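Local coordinates for PUA domain-containing protein (Aeropyrum pernix, PDB 2CX0) that is of unknown function but carries a PUA domain and so probably binds RNA, perhaps in translation initiation, at residues A[176-179]-A[180-184]; A[76-80]-A[81-85]; A[117-120]-A[121-125]. All blocks are in the same frame, centred on the assembly; numbering follows the deposited sequence.

Contact 1: A[176-179]-A[180-184]; sequences WELA and QEVGK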
loop_
_atom_site.group_PDB
_atom_site.type_symbol
_atom_site.label_atom_id
_atom_site.label_comp_id
_atom_site.label_asym_id
_atom_site.label_seq_id
_atom_site.Cartn_x
_atom_site.Cartn_y
_atom_site.Cartn_z
ATOM N N TRP A 176 -5.692 6.997 -2.925
ATOM C CA TRP A 176 -6.516 6.562 -1.803
ATOM C C TRP A 176 -7.969 7.029 -2.018
ATOM O O TRP A 176 -8.921 6.230 -1.834
ATOM C CB TRP A 176 -5.999 7.164 -0.488
ATOM C CG TRP A 176 -6.700 6.559 0.678
ATOM C CD1 TRP A 176 -6.421 5.367 1.264
ATOM C CD2 TRP A 176 -7.863 7.064 1.311
ATOM N NE1 TRP A 176 -7.361 5.074 2.228
ATOM C CE2 TRP A 176 -8.256 6.108 2.287
ATOM C CE3 TRP A 176 -8.613 8.238 1.158
ATOM C CZ2 TRP A 176 -9.375 6.290 3.117
ATOM C CZ3 TRP A 176 -9.732 8.433 1.986
ATOM C CH2 TRP A 176 -10.101 7.462 2.952
ATOM N N GLU A 177 -8.142 8.284 -2.443
ATOM C CA GLU A 177 -9.495 8.819 -2.614
ATOM C C GLU A 177 -10.212 8.127 -3.756
ATOM O O GLU A 177 -11.367 7.788 -3.652
ATOM C CB GLU A 177 -9.478 10.349 -2.846
ATOM C CG GLU A 177 -9.005 11.158 -1.616
ATOM C CD GLU A 177 -9.952 11.113 -0.409
ATOM O OE1 GLU A 177 -11.081 10.565 -0.456
ATOM O OE2 GLU A 177 -9.562 11.653 0.626
ATOM N N LEU A 178 -9.499 7.945 -4.857
ATOM C CA LEU A 178 -10.070 7.251 -5.976
ATOM C C LEU A 178 -10.482 5.802 -5.557
ATOM O O LEU A 178 -11.599 5.324 -5.885
ATOM C CB LEU A 178 -9.039 7.229 -7.107
ATOM C CG LEU A 178 -9.471 6.266 -8.234
ATOM C CD1 LEU A 178 -10.789 6.765 -8.889
ATOM C CD2 LEU A 178 -8.321 6.233 -9.276
ATOM N N ALA A 179 -9.597 5.124 -4.832
ATOM C CA ALA A 179 -9.861 3.731 -4.411
ATOM C C ALA A 179 -11.051 3.648 -3.472
ATOM O O ALA A 179 -11.860 2.716 -3.605
ATOM C CB ALA A 179 -8.640 3.085 -3.750
ATOM N N GLN A 180 -11.188 4.631 -2.573
ATOM C CA GLN A 180 -12.321 4.676 -1.653
ATOM C C GLN A 180 -13.642 4.708 -2.426
ATOM O O GLN A 180 -14.611 4.053 -2.047
ATOM C CB GLN A 180 -12.294 5.945 -0.809
ATOM C CG GLN A 180 -11.534 5.845 0.433
ATOM C CD GLN A 180 -12.048 4.727 1.299
ATOM O OE1 GLN A 180 -11.598 3.598 1.148
ATOM N NE2 GLN A 180 -13.014 5.023 2.200
ATOM N N GLU A 181 -13.674 5.467 -3.515
ATOM C CA GLU A 181 -14.887 5.601 -4.303
ATOM C C GLU A 181 -15.125 4.378 -5.171
ATOM O O GLU A 181 -16.272 4.003 -5.380
ATOM C CB GLU A 181 -14.807 6.885 -5.169
ATOM C CG GLU A 181 -16.142 7.408 -5.620
ATOM C CD GLU A 181 -17.088 7.721 -4.463
ATOM O OE1 GLU A 181 -16.661 8.065 -3.330
ATOM O OE2 GLU A 181 -18.288 7.649 -4.706
ATOM N N VAL A 182 -14.055 3.754 -5.692
ATOM C CA VAL A 182 -14.213 2.550 -6.516
ATOM C C VAL A 182 -14.858 1.468 -5.618
ATOM O O VAL A 182 -15.790 0.769 -6.055
ATOM C CB VAL A 182 -12.833 2.015 -7.074
ATOM C CG1 VAL A 182 -13.006 0.613 -7.694
ATOM C CG2 VAL A 182 -12.325 2.937 -8.207
ATOM N N GLY A 183 -14.362 1.388 -4.377
ATOM C CA GLY A 183 -14.829 0.435 -3.380
ATOM C C GLY A 183 -16.312 0.639 -3.083
ATOM O O GLY A 183 -17.010 -0.342 -2.788
ATOM N N LYS A 184 -16.765 1.894 -3.134
ATOM C CA LYS A 184 -18.173 2.255 -2.906
ATOM C C LYS A 184 -19.019 1.776 -4.072
ATOM O O LYS A 184 -20.241 1.709 -3.869
ATOM C CB LYS A 184 -18.371 3.781 -2.739
ATOM C CG LYS A 184 -18.320 4.278 -1.323
ATOM C CD LYS A 184 -17.168 3.616 -0.621
ATOM C CE LYS A 184 -16.938 4.209 0.762
ATOM N NZ LYS A 184 -15.879 3.439 1.506
#
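The side chain of Q180 lies over one face of the W176 indole, one turn further along the helix. The main touch is a CH-pi contact. Q180 CG sits 3.4 Å from the centre of the six-membered ring of W176, 14° from the ring normal. The closest carbon is CH2, since Q180 CG is shifted toward the rim. The indole reaches this place because W176 CG is anti to its own backbone N (chi1 -171°), which swings the ring toward the next turn. The Q180 chain bends at chi2, and its amide stays nearly level with the ring, the two planes 17° apart. An alanine in place of W176 removes the ring under Q180 CG; the Q180 chain would probably be held mainly by its bond to Q81, and L80 would lose a neighbour.

Apolar packing is looser: L178 CD1 meets V182 CG2 at 4.2 Å. Both side chains also rest on L3 of strand 2-5.

Backbone bonds hold the turns. Q180 N, V182 N and G183 N donate to W176 O, L178 O and A179 O, each at 2.9 Å. The bond from E181 N to E177 O is longer, at 3.3 Å. E181 N also makes a weak bond to L178 O.

The polar end of Q180 is used outside the helix, where its OE1 accepts from Q81. The repeated i to i+4 bonds, with side chains meeting at the same spacing, are those of an alpha helix; this one, 174-183, is the last helix of the chain and packs against strand 2-5 and helix 80-86.

Contact 2: A[76-80]-A[81-85]; sequences IYPTL and QCLKA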
loop_
_atom_site.group_PDB
_atom_site.type_symbol
_atom_site.label_atom_id
_atom_site.label_comp_id
_atom_site.label_asym_id
_atom_site.label_seq_id
_atom_site.Cartn_x
_atom_site.Cartn_y
_atom_site.Cartn_z
ATOM N N ILE A 76 4.430 -4.257 -7.855
ATOM C CA ILE A 76 3.017 -4.153 -7.515
ATOM C C ILE A 76 2.894 -3.991 -5.984
ATOM O O ILE A 76 3.490 -4.773 -5.205
ATOM C CB ILE A 76 2.242 -5.397 -8.015
ATOM C CG1 ILE A 76 2.224 -5.388 -9.567
ATOM C CG2 ILE A 76 0.732 -5.356 -7.511
ATOM C CD1 ILE A 76 2.269 -6.793 -10.123
ATOM N N TYR A 77 2.119 -2.979 -5.581
ATOM C CA TYR A 77 1.879 -2.632 -4.187
ATOM C C TYR A 77 0.383 -2.690 -3.818
ATOM O O TYR A 77 -0.499 -2.603 -4.665
ATOM C CB TYR A 77 2.302 -1.170 -3.905
ATOM C CG TYR A 77 3.761 -0.890 -3.983
ATOM C CD1 TYR A 77 4.512 -0.728 -2.819
ATOM C CD2 TYR A 77 4.394 -0.813 -5.234
ATOM C CE1 TYR A 77 5.906 -0.491 -2.895
ATOM C CE2 TYR A 77 5.810 -0.580 -5.330
ATOM C CZ TYR A 77 6.525 -0.426 -4.152
ATOM O OH TYR A 77 7.877 -0.250 -4.201
ATOM N N PRO A 78 0.098 -2.886 -2.543
ATOM C CA PRO A 78 -1.301 -2.928 -2.104
ATOM C C PRO A 78 -1.745 -1.486 -1.769
ATOM O O PRO A 78 -0.940 -0.633 -1.291
ATOM C CB PRO A 78 -1.266 -3.724 -0.787
ATOM C CG PRO A 78 0.240 -3.378 -0.244
ATOM C CD PRO A 78 1.079 -3.260 -1.512
ATOM N N THR A 79 -3.050 -1.239 -1.947
ATOM C CA THR A 79 -3.626 -0.004 -1.507
ATOM C C THR A 79 -3.894 -0.205 -0.009
ATOM O O THR A 79 -3.850 -1.347 0.540
ATOM C CB THR A 79 -5.010 0.205 -2.111
ATOM O OG1 THR A 79 -5.814 -1.000 -1.860
ATOM C CG2 THR A 79 -4.849 0.521 -3.660
ATOM N N LEU A 80 -4.240 0.894 0.655
ATOM C CA LEU A 80 -4.610 0.748 2.082
ATOM C C LEU A 80 -5.928 -0.029 2.169
ATOM O O LEU A 80 -6.184 -0.715 3.172
ATOM C CB LEU A 80 -4.769 2.127 2.758
ATOM C CG LEU A 80 -3.418 2.858 2.856
ATOM C CD1 LEU A 80 -3.696 4.102 3.698
ATOM C CD2 LEU A 80 -2.316 2.013 3.583
ATOM N N GLN A 81 -6.804 0.112 1.157
ATOM C CA GLN A 81 -8.080 -0.654 1.133
ATOM C C GLN A 81 -7.782 -2.173 1.111
ATOM O O GLN A 81 -8.492 -2.961 1.749
ATOM C CB GLN A 81 -8.949 -0.281 -0.106
ATOM C CG GLN A 81 -9.565 1.156 -0.023
ATOM C CD GLN A 81 -8.591 2.298 -0.324
ATOM O OE1 GLN A 81 -7.431 2.054 -0.733
ATOM N NE2 GLN A 81 -9.065 3.556 -0.148
ATOM N N CYS A 82 -6.729 -2.567 0.383
ATOM C CA CYS A 82 -6.321 -3.958 0.329
ATOM C C CYS A 82 -5.895 -4.413 1.743
ATOM O O CYS A 82 -6.222 -5.537 2.245
ATOM C CB CYS A 82 -5.134 -4.113 -0.634
ATOM S SG CYS A 82 -4.439 -5.797 -0.670
ATOM N N LEU A 83 -5.198 -3.542 2.445
ATOM C CA LEU A 83 -4.770 -3.954 3.809
ATOM C C LEU A 83 -5.979 -4.110 4.759
ATOM O O LEU A 83 -5.973 -4.932 5.683
ATOM C CB LEU A 83 -3.778 -2.967 4.391
ATOM C CG LEU A 83 -2.510 -2.805 3.517
ATOM C CD1 LEU A 83 -1.519 -1.908 4.325
ATOM C CD2 LEU A 83 -1.837 -4.154 3.092
ATOM N N LYS A 84 -7.011 -3.326 4.512
ATOM C CA LYS A 84 -8.211 -3.415 5.319
ATOM C C LYS A 84 -9.002 -4.744 5.068
ATOM O O LYS A 84 -9.384 -5.479 5.988
ATOM C CB LYS A 84 -9.089 -2.191 5.047
ATOM C CG LYS A 84 -10.348 -2.169 5.913
ATOM C CD LYS A 84 -11.030 -0.783 5.855
ATOM C CE LYS A 84 -12.345 -0.749 6.664
ATOM N NZ LYS A 84 -13.039 0.595 6.529
ATOM N N ALA A 85 -9.127 -5.088 3.819
ATOM C CA ALA A 85 -9.842 -6.251 3.460
ATOM C C ALA A 85 -9.053 -7.539 3.736
ATOM O O ALA A 85 -9.642 -8.537 4.148
ATOM C CB ALA A 85 -10.276 -6.130 1.931
#
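P78 fits its ring against two side chains of the following helix. Its CB is 3.8 Å from C82 SG and 3.9 Å from L83 CD2, so the proline edge fills the notch between them. C82 SG is anti to its backbone N (chi1 175°), and this brings the sulfur back to the proline. W90 also touches all three side chains. Further round, L80 CD2 meets L83 CD1 at 4.1 Å, and both leucines rest on V142 of strand 138-145.

T79 caps the first turn. Its OG1 accepts from C82 N at 2.9 Å, and C82 CB packs on the same oxygen at 3.4 Å. The T79 hydroxyl also bonds to P66 O, which is likely to restrain its rotation. The Q81 chain folds back across T79 at about a right angle and sets OE1 3.3 Å from T79 CB. That buried OE1 has no polar partner in the model, while Q81 NE2 bonds to Q180.

Regular helix bonds begin at once, from L83 N to T79 O and from K84 N to L80 O. This is a threonine N-cap, by which the edge strand 76-78 passes straight into helix 80-86.

Contact 3: A[117-120]-A[121-125]; sequences VGVE and GSFTR
V119 and F123 meet through their apolar ends as the chain leaves strand 116-121. V119 CG1 lies 3.9 Å from F123 CE2 and 4.1 Å from F123 CZ. The methyl approaches the ring obliquely. It is the branch of V119 set beside the carbonyl carbon, on the side where the chain runs on. F123 CG stands between its own backbone N and carbonyl carbon (chi1 53°), and the ring thereby leans back toward the strand. V119 also meets S149, L152, E153 and Y156 of helix 149-158, so V119 joins the edge strand to that helix.

A backbone carbonyl meets the same ring. E120 O lies near the ring plane at its edge, 3.9 Å from F123 CE2.

These residues belong to the PUA domain, whose mixed sheet has strand 116-121 at one margin. At the start of this segment, V117 and G118 both face L96, a classic beta bulge in the pairing with strand 93-97.

At G121 the backbone has phi 88° and psi -168°; a side chain there would be jammed against E120 O.

No hydrogen bond links the two segments. The E120 side chain is extended beyond CG and carries its carboxylate well away from the F123 ring. There E120 OE1 makes a salt bridge to R137.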
loop_
_atom_site.group_PDB
_atom_site.type_symbol
_atom_site.label_atom_id
_atom_site.label_comp_id
_atom_site.label_asym_id
_atom_site.label_seq_id
_atom_site.Cartn_x
_atom_site.Cartn_y
_atom_site.Cartn_z
ATOM N N VAL A 117 8.008 3.223 16.704
ATOM C CA VAL A 117 7.905 2.672 18.052
ATOM C C VAL A 117 7.861 1.165 18.093
ATOM O O VAL A 117 7.762 0.548 19.177
ATOM C CB VAL A 117 6.637 3.189 18.796
ATOM C CG1 VAL A 117 6.706 4.782 18.950
ATOM C CG2 VAL A 117 5.347 2.815 17.982
ATOM N N GLY A 118 7.918 0.536 16.936
ATOM C CA GLY A 118 7.845 -0.928 16.928
ATOM C C GLY A 118 8.083 -1.467 15.544
ATOM O O GLY A 118 7.848 -0.750 14.539
ATOM N N VAL A 119 8.621 -2.676 15.485
ATOM C CA VAL A 119 8.877 -3.339 14.199
ATOM C C VAL A 119 8.349 -4.770 14.245
ATOM O O VAL A 119 8.563 -5.481 15.245
ATOM C CB VAL A 119 10.352 -3.430 13.876
ATOM C CG1 VAL A 119 10.539 -4.276 12.602
ATOM C CG2 VAL A 119 10.956 -2.023 13.725
ATOM N N GLU A 120 7.647 -5.211 13.197
ATOM C CA GLU A 120 7.146 -6.564 13.173
ATOM C C GLU A 120 7.545 -7.209 11.881
ATOM O O GLU A 120 7.588 -6.552 10.802
ATOM C CB GLU A 120 5.599 -6.608 13.255
ATOM C CG GLU A 120 5.049 -6.276 14.622
ATOM C CD GLU A 120 3.536 -6.064 14.651
ATOM O OE1 GLU A 120 2.826 -6.409 13.678
ATOM O OE2 GLU A 120 3.051 -5.561 15.684
ATOM N N GLY A 121 7.794 -8.515 11.957
ATOM C CA GLY A 121 8.177 -9.205 10.731
ATOM C C GLY A 121 9.673 -9.154 10.513
ATOM O O GLY A 121 10.424 -8.747 11.414
ATOM N N SER A 122 10.105 -9.524 9.307
ATOM C CA SER A 122 11.518 -9.568 8.952
ATOM C C SER A 122 11.633 -9.031 7.526
ATOM O O SER A 122 10.933 -9.502 6.630
ATOM C CB SER A 122 11.991 -11.023 9.034
ATOM O OG SER A 122 13.361 -11.100 8.705
ATOM N N PHE A 123 12.469 -8.027 7.293
ATOM C CA PHE A 123 12.570 -7.476 5.963
ATOM C C PHE A 123 13.910 -6.808 5.779
ATOM O O PHE A 123 14.625 -6.511 6.771
ATOM C CB PHE A 123 11.434 -6.464 5.692
ATOM C CG PHE A 123 11.310 -5.386 6.712
ATOM C CD1 PHE A 123 12.081 -4.223 6.642
ATOM C CD2 PHE A 123 10.374 -5.517 7.754
ATOM C CE1 PHE A 123 11.912 -3.199 7.619
ATOM C CE2 PHE A 123 10.207 -4.531 8.700
ATOM C CZ PHE A 123 10.976 -3.365 8.639
ATOM N N THR A 124 14.260 -6.572 4.522
ATOM C CA THR A 124 15.516 -5.895 4.263
ATOM C C THR A 124 15.233 -4.591 3.526
ATOM O O THR A 124 14.120 -4.371 3.043
ATOM C CB THR A 124 16.461 -6.807 3.401
ATOM O OG1 THR A 124 15.810 -7.121 2.176
ATOM C CG2 THR A 124 16.751 -8.097 4.115
ATOM N N ARG A 125 16.254 -3.725 3.451
ATOM C CA ARG A 125 16.133 -2.472 2.729
ATOM C C ARG A 125 15.547 -2.794 1.356
ATOM O O ARG A 125 15.970 -3.770 0.715
ATOM C CB ARG A 125 17.541 -1.831 2.577
ATOM C CG ARG A 125 17.654 -0.727 1.550
ATOM C CD ARG A 125 18.945 0.062 1.734
ATOM N NE ARG A 125 19.495 -0.192 3.053
ATOM C CZ ARG A 125 20.118 0.709 3.808
ATOM N NH1 ARG A 125 20.274 1.965 3.377
ATOM N NH2 ARG A 125 20.596 0.338 4.991
#

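How the contacts relate
Contacts 1 and 2 touch, with centres 12 Å apart. Q81 of contact 2 joins them: its NE2 lies 2.8 Å from Q180 OE1, a probable hydrogen bond. The same side chain reaches A179, its OE1 3.4 Å from A179 CB. An apolar touch lies beside it, W176 CD1 to L80 CD1 at 3.9 Å. The last helix is thus docked on helix 80-86. Contact 3 stands apart in the PUA domain. Its centre is 18 Å from that of contact 2 and 29 Å from that of contact 1, on the opposite side of the chain centre from contact 1. Its nearest atoms are about 10 Å from contact 2.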